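Local coordinates for protein group 3 allergen SMIPP-S Yv6023A04 (Sarcoptes scabiei type hominis, PDB 3H7O) that is an inactivated paralogue of the S1 serine proteases, keeping the trypsin-like fold but probably lacking the endopeptidase activity generally assigned to the family, at residues A[158-172]-A[200-213]. The protein carries 3 engineered substitutions. Residues are numbered along the deposited sequence; the frame is centred on the assembly and turned at random.
Sequences KYGPIFLSLQVFCAQ and FPKRPEGAPEVFTK. With SO4 (sulfate ion), chain D.
Phe-200 meets the ring of Tyr-159 in an offset edge-to-face pair, with the tyrosine edge toward the phenylalanine face and the planes at 73°; this aromatic pair lies beside an antiparallel strand pair, 168-172 with 209-213, in the C-terminal beta-barrel of the chymotrypsin-like (S1) double-barrel fold. Two branched side chains also reach the Phe-200 ring, Ile-162 through CG2 and Leu-164 through CD2, the latter 3.6 Å from CE2. Arg-203 lays its CB against CE2 of Tyr-159, then sends an extended chain past it to form an end-on salt bridge with Glu-209, NH1 to OE1 and NH2 to OE2, each oxygen met from above the carboxylate plane. Pro-204 CD lies loosely over one face of the tyrosine ring. Gly-206 O accepts a hydrogen bond from Gln-172 NE2 at 2.8 Å, from above its carbonyl plane, and a water ties the same oxygen to Gln-172 OE1 and Lys-158 NZ; Gly-206 N donates to a sulfate, probably from the crystallisation liquor, that Ser-177 also binds. Pro-208 O accepts a hydrogen bond from Tyr-159 OH at 2.7 Å, almost in line with the carbonyl (168°). That hydroxyl also accepts from a water bound by Phe-200 N and Arg-203 NH1. From Glu-209 onward the backbones pair, Glu-209 with Ala-171 and Phe-211 with Phe-169 each exchanging two hydrogen bonds. Val-210, between them, puts CG2 3.5 Å from Tyr-159 CZ and 3.8 Å from Cys-170 SG, whose disulfide to Cys-155 links the strand to helix 152-159. On the opposite face of the sheet, Phe-169 has CG between backbone N and carbonyl carbon (chi1 69°), which brings its ring over CB of Phe-211 in a CH-pi contact; the two rings lie nearly parallel but slid apart. Beyond the Val-168 and Thr-212 pair, Lys-213 N donates to Gln-167 O at 2.8 Å, from above the carbonyl plane.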
loop_
_atom_site.group_PDB
_atom_site.type_symbol
_atom_site.label_atom_id
_atom_site.label_comp_id
_atom_site.label_asym_id
_atom_site.label_seq_id
_atom_site.Cartn_x
_atom_site.Cartn_y
_atom_site.Cartn_z
ATOM N N LYS A 158 21.081 7.342 -3.550
ATOM C CA LYS A 158 20.256 8.552 -3.480
ATOM C C LYS A 158 19.618 8.738 -2.103
ATOM O O LYS A 158 19.448 9.869 -1.643
ATOM C CB LYS A 158 19.186 8.554 -4.575
ATOM C CG LYS A 158 19.733 8.890 -5.947
ATOM C CD LYS A 158 18.663 8.826 -7.019
ATOM C CE LYS A 158 19.249 9.160 -8.375
ATOM N NZ LYS A 158 18.211 9.189 -9.435
ATOM N N TYR A 159 19.279 7.629 -1.450
ATOM C CA TYR A 159 18.709 7.669 -0.104
ATOM C C TYR A 159 19.755 7.884 0.989
ATOM O O TYR A 159 19.408 8.140 2.144
ATOM C CB TYR A 159 17.865 6.420 0.166
ATOM C CG TYR A 159 16.417 6.604 -0.222
ATOM C CD1 TYR A 159 16.011 6.516 -1.558
ATOM C CD2 TYR A 159 15.453 6.882 0.746
ATOM C CE1 TYR A 159 14.671 6.698 -1.917
ATOM C CE2 TYR A 159 14.115 7.056 0.400
ATOM C CZ TYR A 159 13.729 6.967 -0.928
ATOM O OH TYR A 159 12.396 7.140 -1.257
ATOM N N GLY A 160 21.028 7.787 0.610
ATOM C CA GLY A 160 22.153 8.127 1.483
ATOM C C GLY A 160 22.181 7.380 2.805
ATOM O O GLY A 160 22.294 6.158 2.820
ATOM N N PRO A 161 22.070 8.115 3.928
ATOM C CA PRO A 161 22.147 7.516 5.266
ATOM C C PRO A 161 20.906 6.716 5.671
ATOM O O PRO A 161 20.923 6.061 6.712
ATOM C CB PRO A 161 22.311 8.732 6.182
ATOM C CG PRO A 161 21.653 9.842 5.447
ATOM C CD PRO A 161 21.935 9.583 3.992
ATOM N N ILE A 162 19.845 6.781 4.865
ATOM C CA ILE A 162 18.610 6.041 5.128
ATOM C C ILE A 162 18.757 4.591 4.670
ATOM O O ILE A 162 18.963 4.321 3.481
ATOM C CB ILE A 162 17.376 6.703 4.448
ATOM C CG1 ILE A 162 17.058 8.051 5.112
ATOM C CG2 ILE A 162 16.159 5.767 4.483
ATOM C CD1 ILE A 162 15.982 8.872 4.408
ATOM N N PHE A 163 18.651 3.663 5.619
ATOM C CA PHE A 163 18.777 2.244 5.304
ATOM C C PHE A 163 17.595 1.739 4.486
ATOM O O PHE A 163 16.430 1.963 4.839
ATOM C CB PHE A 163 18.940 1.387 6.570
ATOM C CG PHE A 163 18.957 -0.096 6.296
ATOM C CD1 PHE A 163 20.132 -0.728 5.897
ATOM C CD2 PHE A 163 17.798 -0.855 6.422
ATOM C CE1 PHE A 163 20.154 -2.099 5.629
ATOM C CE2 PHE A 163 17.809 -2.227 6.157
ATOM C CZ PHE A 163 18.994 -2.846 5.759
ATOM N N LEU A 164 17.912 1.052 3.393
ATOM C CA LEU A 164 16.915 0.319 2.618
ATOM C C LEU A 164 17.319 -1.145 2.582
ATOM O O LEU A 164 18.464 -1.465 2.280
ATOM C CB LEU A 164 16.815 0.860 1.191
ATOM C CG LEU A 164 16.348 2.301 0.964
ATOM C CD1 LEU A 164 16.436 2.623 -0.512
ATOM C CD2 LEU A 164 14.932 2.500 1.466
ATOM N N SER A 165 16.367 -2.021 2.887
ATOM C CA SER A 165 16.602 -3.461 2.945
ATOM C C SER A 165 16.792 -4.105 1.570
ATOM O O SER A 165 16.690 -3.447 0.528
ATOM C CB SER A 165 15.435 -4.141 3.662
ATOM O OG SER A 165 14.297 -4.201 2.818
ATOM N N LEU A 166 17.061 -5.406 1.590
ATOM C CA LEU A 166 17.164 -6.220 0.386
ATOM C C LEU A 166 15.797 -6.466 -0.250
ATOM O O LEU A 166 15.704 -6.789 -1.436
ATOM C CB LEU A 166 17.831 -7.562 0.720
ATOM C CG LEU A 166 19.320 -7.529 1.078
ATOM C CD1 LEU A 166 19.735 -8.812 1.798
ATOM C CD2 LEU A 166 20.167 -7.315 -0.169
ATOM N N GLN A 167 14.737 -6.301 0.539
ATOM C CA GLN A 167 13.397 -6.674 0.107
ATOM C C GLN A 167 12.586 -5.493 -0.434
ATOM O O GLN A 167 11.385 -5.382 -0.181
ATOM C CB GLN A 167 12.651 -7.384 1.243
ATOM C CG GLN A 167 13.207 -8.767 1.598
ATOM C CD GLN A 167 14.460 -8.716 2.452
ATOM O OE1 GLN A 167 14.633 -7.814 3.273
ATOM N NE2 GLN A 167 15.340 -9.696 2.269
ATOM N N VAL A 168 13.249 -4.618 -1.183
ATOM C CA VAL A 168 12.583 -3.469 -1.797
ATOM C C VAL A 168 12.950 -3.325 -3.275
ATOM O O VAL A 168 13.913 -3.929 -3.751
ATOM C CB VAL A 168 12.881 -2.126 -1.045
ATOM C CG1 VAL A 168 12.398 -2.179 0.411
ATOM C CG2 VAL A 168 14.363 -1.743 -1.126
ATOM N N PHE A 169 12.149 -2.550 -4.000
ATOM C CA PHE A 169 12.559 -2.016 -5.289
ATOM C C PHE A 169 12.170 -0.546 -5.348
ATOM O O PHE A 169 11.358 -0.067 -4.539
ATOM C CB PHE A 169 11.977 -2.810 -6.474
ATOM C CG PHE A 169 10.490 -2.661 -6.650
ATOM C CD1 PHE A 169 9.611 -3.544 -6.028
ATOM C CD2 PHE A 169 9.965 -1.650 -7.451
ATOM C CE1 PHE A 169 8.230 -3.410 -6.191
ATOM C CE2 PHE A 169 8.583 -1.507 -7.619
ATOM C CZ PHE A 169 7.718 -2.389 -6.994
ATOM N N CYS A 170 12.763 0.169 -6.293
ATOM C CA CYS A 170 12.482 1.587 -6.455
ATOM C C CYS A 170 11.887 1.877 -7.820
ATOM O O CYS A 170 12.169 1.178 -8.794
ATOM C CB CYS A 170 13.750 2.407 -6.243
ATOM S SG CYS A 170 14.474 2.239 -4.601
ATOM N N ALA A 171 11.064 2.920 -7.880
ATOM C CA ALA A 171 10.432 3.342 -9.120
ATOM C C ALA A 171 10.187 4.848 -9.086
ATOM O O ALA A 171 10.053 5.441 -8.011
ATOM C CB ALA A 171 9.131 2.578 -9.344
ATOM N N GLN A 172 10.139 5.466 -10.262
ATOM C CA GLN A 172 9.996 6.919 -10.348
ATOM C C GLN A 172 9.378 7.363 -11.668
ATOM O O GLN A 172 9.581 6.732 -12.705
ATOM C CB GLN A 172 11.362 7.600 -10.151
ATOM C CG GLN A 172 11.297 9.098 -9.852
ATOM C CD GLN A 172 12.619 9.663 -9.356
ATOM O OE1 GLN A 172 13.673 9.053 -9.523
ATOM N NE2 GLN A 172 12.564 10.837 -8.742
ATOM N N PHE A 200 9.340 7.238 3.302
ATOM C CA PHE A 200 10.352 7.762 4.208
ATOM C C PHE A 200 10.258 9.287 4.254
ATOM O O PHE A 200 10.664 9.962 3.308
ATOM C CB PHE A 200 11.751 7.320 3.765
ATOM C CG PHE A 200 11.988 5.846 3.898
ATOM C CD1 PHE A 200 12.575 5.324 5.048
ATOM C CD2 PHE A 200 11.612 4.972 2.879
ATOM C CE1 PHE A 200 12.792 3.956 5.179
ATOM C CE2 PHE A 200 11.820 3.606 3.002
ATOM C CZ PHE A 200 12.412 3.097 4.154
ATOM N N PRO A 201 9.706 9.833 5.355
ATOM C CA PRO A 201 9.514 11.281 5.512
ATOM C C PRO A 201 10.801 12.103 5.375
ATOM O O PRO A 201 10.753 13.250 4.925
ATOM C CB PRO A 201 8.946 11.412 6.935
ATOM C CG PRO A 201 9.234 10.097 7.603
ATOM C CD PRO A 201 9.173 9.088 6.508
ATOM N N LYS A 202 11.937 11.520 5.752
ATOM C CA LYS A 202 13.209 12.244 5.738
ATOM C C LYS A 202 14.006 12.066 4.442
ATOM O O LYS A 202 15.162 12.487 4.358
ATOM C CB LYS A 202 14.053 11.859 6.959
ATOM C CG LYS A 202 13.480 12.375 8.270
ATOM C CD LYS A 202 14.211 11.811 9.478
ATOM C CE LYS A 202 13.533 12.243 10.778
ATOM N NZ LYS A 202 12.127 11.740 10.890
ATOM N N ARG A 203 13.378 11.466 3.432
ATOM C CA ARG A 203 14.032 11.203 2.149
ATOM C C ARG A 203 14.522 12.485 1.467
ATOM O O ARG A 203 13.957 13.562 1.689
ATOM C CB ARG A 203 13.099 10.424 1.220
ATOM C CG ARG A 203 12.024 11.259 0.550
ATOM C CD ARG A 203 11.027 10.363 -0.138
ATOM N NE ARG A 203 10.385 11.016 -1.273
ATOM C CZ ARG A 203 9.316 10.539 -1.903
ATOM N NH1 ARG A 203 8.750 9.406 -1.500
ATOM N NH2 ARG A 203 8.809 11.201 -2.930
ATOM N N PRO A 204 15.580 12.378 0.641
ATOM C CA PRO A 204 16.108 13.577 0.007
ATOM C C PRO A 204 15.201 14.061 -1.113
ATOM O O PRO A 204 14.406 13.291 -1.647
ATOM C CB PRO A 204 17.452 13.117 -0.576
ATOM C CG PRO A 204 17.705 11.770 -0.003
ATOM C CD PRO A 204 16.366 11.188 0.277
ATOM N N GLU A 205 15.325 15.338 -1.450
ATOM C CA GLU A 205 14.638 15.905 -2.591
ATOM C C GLU A 205 14.974 15.115 -3.857
ATOM O O GLU A 205 16.137 14.785 -4.104
ATOM C CB GLU A 205 15.066 17.358 -2.760
ATOM C CG GLU A 205 14.163 18.177 -3.647
ATOM C CD GLU A 205 14.776 19.514 -3.977
ATOM O OE1 GLU A 205 15.791 19.541 -4.709
ATOM O OE2 GLU A 205 14.248 20.534 -3.496
ATOM N N GLY A 206 13.949 14.799 -4.643
ATOM C CA GLY A 206 14.136 14.129 -5.928
ATOM C C GLY A 206 14.265 12.617 -5.857
ATOM O O GLY A 206 14.351 11.954 -6.891
ATOM N N ALA A 207 14.269 12.070 -4.642
ATOM C CA ALA A 207 14.439 10.629 -4.429
ATOM C C ALA A 207 13.362 9.799 -5.130
ATOM O O ALA A 207 12.207 10.224 -5.219
ATOM C CB ALA A 207 14.453 10.305 -2.938
ATOM N N PRO A 208 13.734 8.597 -5.611
ATOM C CA PRO A 208 12.724 7.701 -6.170
ATOM C C PRO A 208 11.792 7.197 -5.074
ATOM O O PRO A 208 12.116 7.298 -3.889
ATOM C CB PRO A 208 13.546 6.525 -6.718
ATOM C CG PRO A 208 14.975 6.982 -6.717
ATOM C CD PRO A 208 15.078 7.990 -5.627
ATOM N N GLU A 209 10.638 6.675 -5.474
ATOM C CA GLU A 209 9.734 6.020 -4.540
ATOM C C GLU A 209 10.269 4.630 -4.206
ATOM O O GLU A 209 10.899 3.985 -5.047
ATOM C CB GLU A 209 8.317 5.936 -5.122
ATOM C CG GLU A 209 7.700 7.290 -5.514
ATOM C CD GLU A 209 7.512 8.252 -4.336
ATOM O OE1 GLU A 209 7.397 7.794 -3.178
ATOM O OE2 GLU A 209 7.459 9.478 -4.576
ATOM N N VAL A 210 10.026 4.182 -2.977
ATOM C CA VAL A 210 10.463 2.857 -2.539
ATOM C C VAL A 210 9.257 1.977 -2.252
ATOM O O VAL A 210 8.263 2.431 -1.674
ATOM C CB VAL A 210 11.391 2.927 -1.296
ATOM C CG1 VAL A 210 11.813 1.516 -0.833
ATOM C CG2 VAL A 210 12.627 3.751 -1.611
ATOM N N PHE A 211 9.360 0.719 -2.664
ATOM C CA PHE A 211 8.283 -0.249 -2.523
ATOM C C PHE A 211 8.825 -1.516 -1.905
ATOM O O PHE A 211 9.867 -2.014 -2.323
ATOM C CB PHE A 211 7.679 -0.572 -3.892
ATOM C CG PHE A 211 7.106 0.626 -4.592
ATOM C CD1 PHE A 211 5.778 0.982 -4.403
ATOM C CD2 PHE A 211 7.905 1.415 -5.419
ATOM C CE1 PHE A 211 5.242 2.108 -5.033
ATOM C CE2 PHE A 211 7.382 2.541 -6.054
ATOM C CZ PHE A 211 6.046 2.883 -5.861
ATOM N N THR A 212 8.121 -2.029 -0.904
ATOM C CA THR A 212 8.428 -3.339 -0.353
ATOM C C THR A 212 8.097 -4.374 -1.422
ATOM O O THR A 212 6.994 -4.379 -1.972
ATOM C CB THR A 212 7.621 -3.613 0.931
ATOM O OG1 THR A 212 7.976 -2.648 1.927
ATOM C CG2 THR A 212 7.913 -5.013 1.467
ATOM N N LYS A 213 9.071 -5.229 -1.716
ATOM C CA LYS A 213 8.950 -6.240 -2.750
ATOM C C LYS A 213 8.075 -7.396 -2.257
ATOM O O LYS A 213 8.486 -8.175 -1.397
ATOM C CB LYS A 213 10.350 -6.716 -3.148
ATOM C CG LYS A 213 10.416 -7.669 -4.329
ATOM C CD LYS A 213 11.806 -7.674 -4.970
ATOM C CE LYS A 213 12.928 -7.865 -3.949
ATOM N NZ LYS A 213 14.091 -8.599 -4.535
HETATM S S SO4 D . 10.420 16.101 -3.965
HETATM O O1 SO4 D . 10.528 16.280 -5.409
HETATM O O2 SO4 D . 9.131 15.497 -3.642
HETATM O O3 SO4 D . 10.538 17.394 -3.296
HETATM O O4 SO4 D . 11.496 15.228 -3.519
HETATM O O HOH W 1 15.822 10.423 -8.956
HETATM O O HOH W 2 10.076 7.219 0.365
#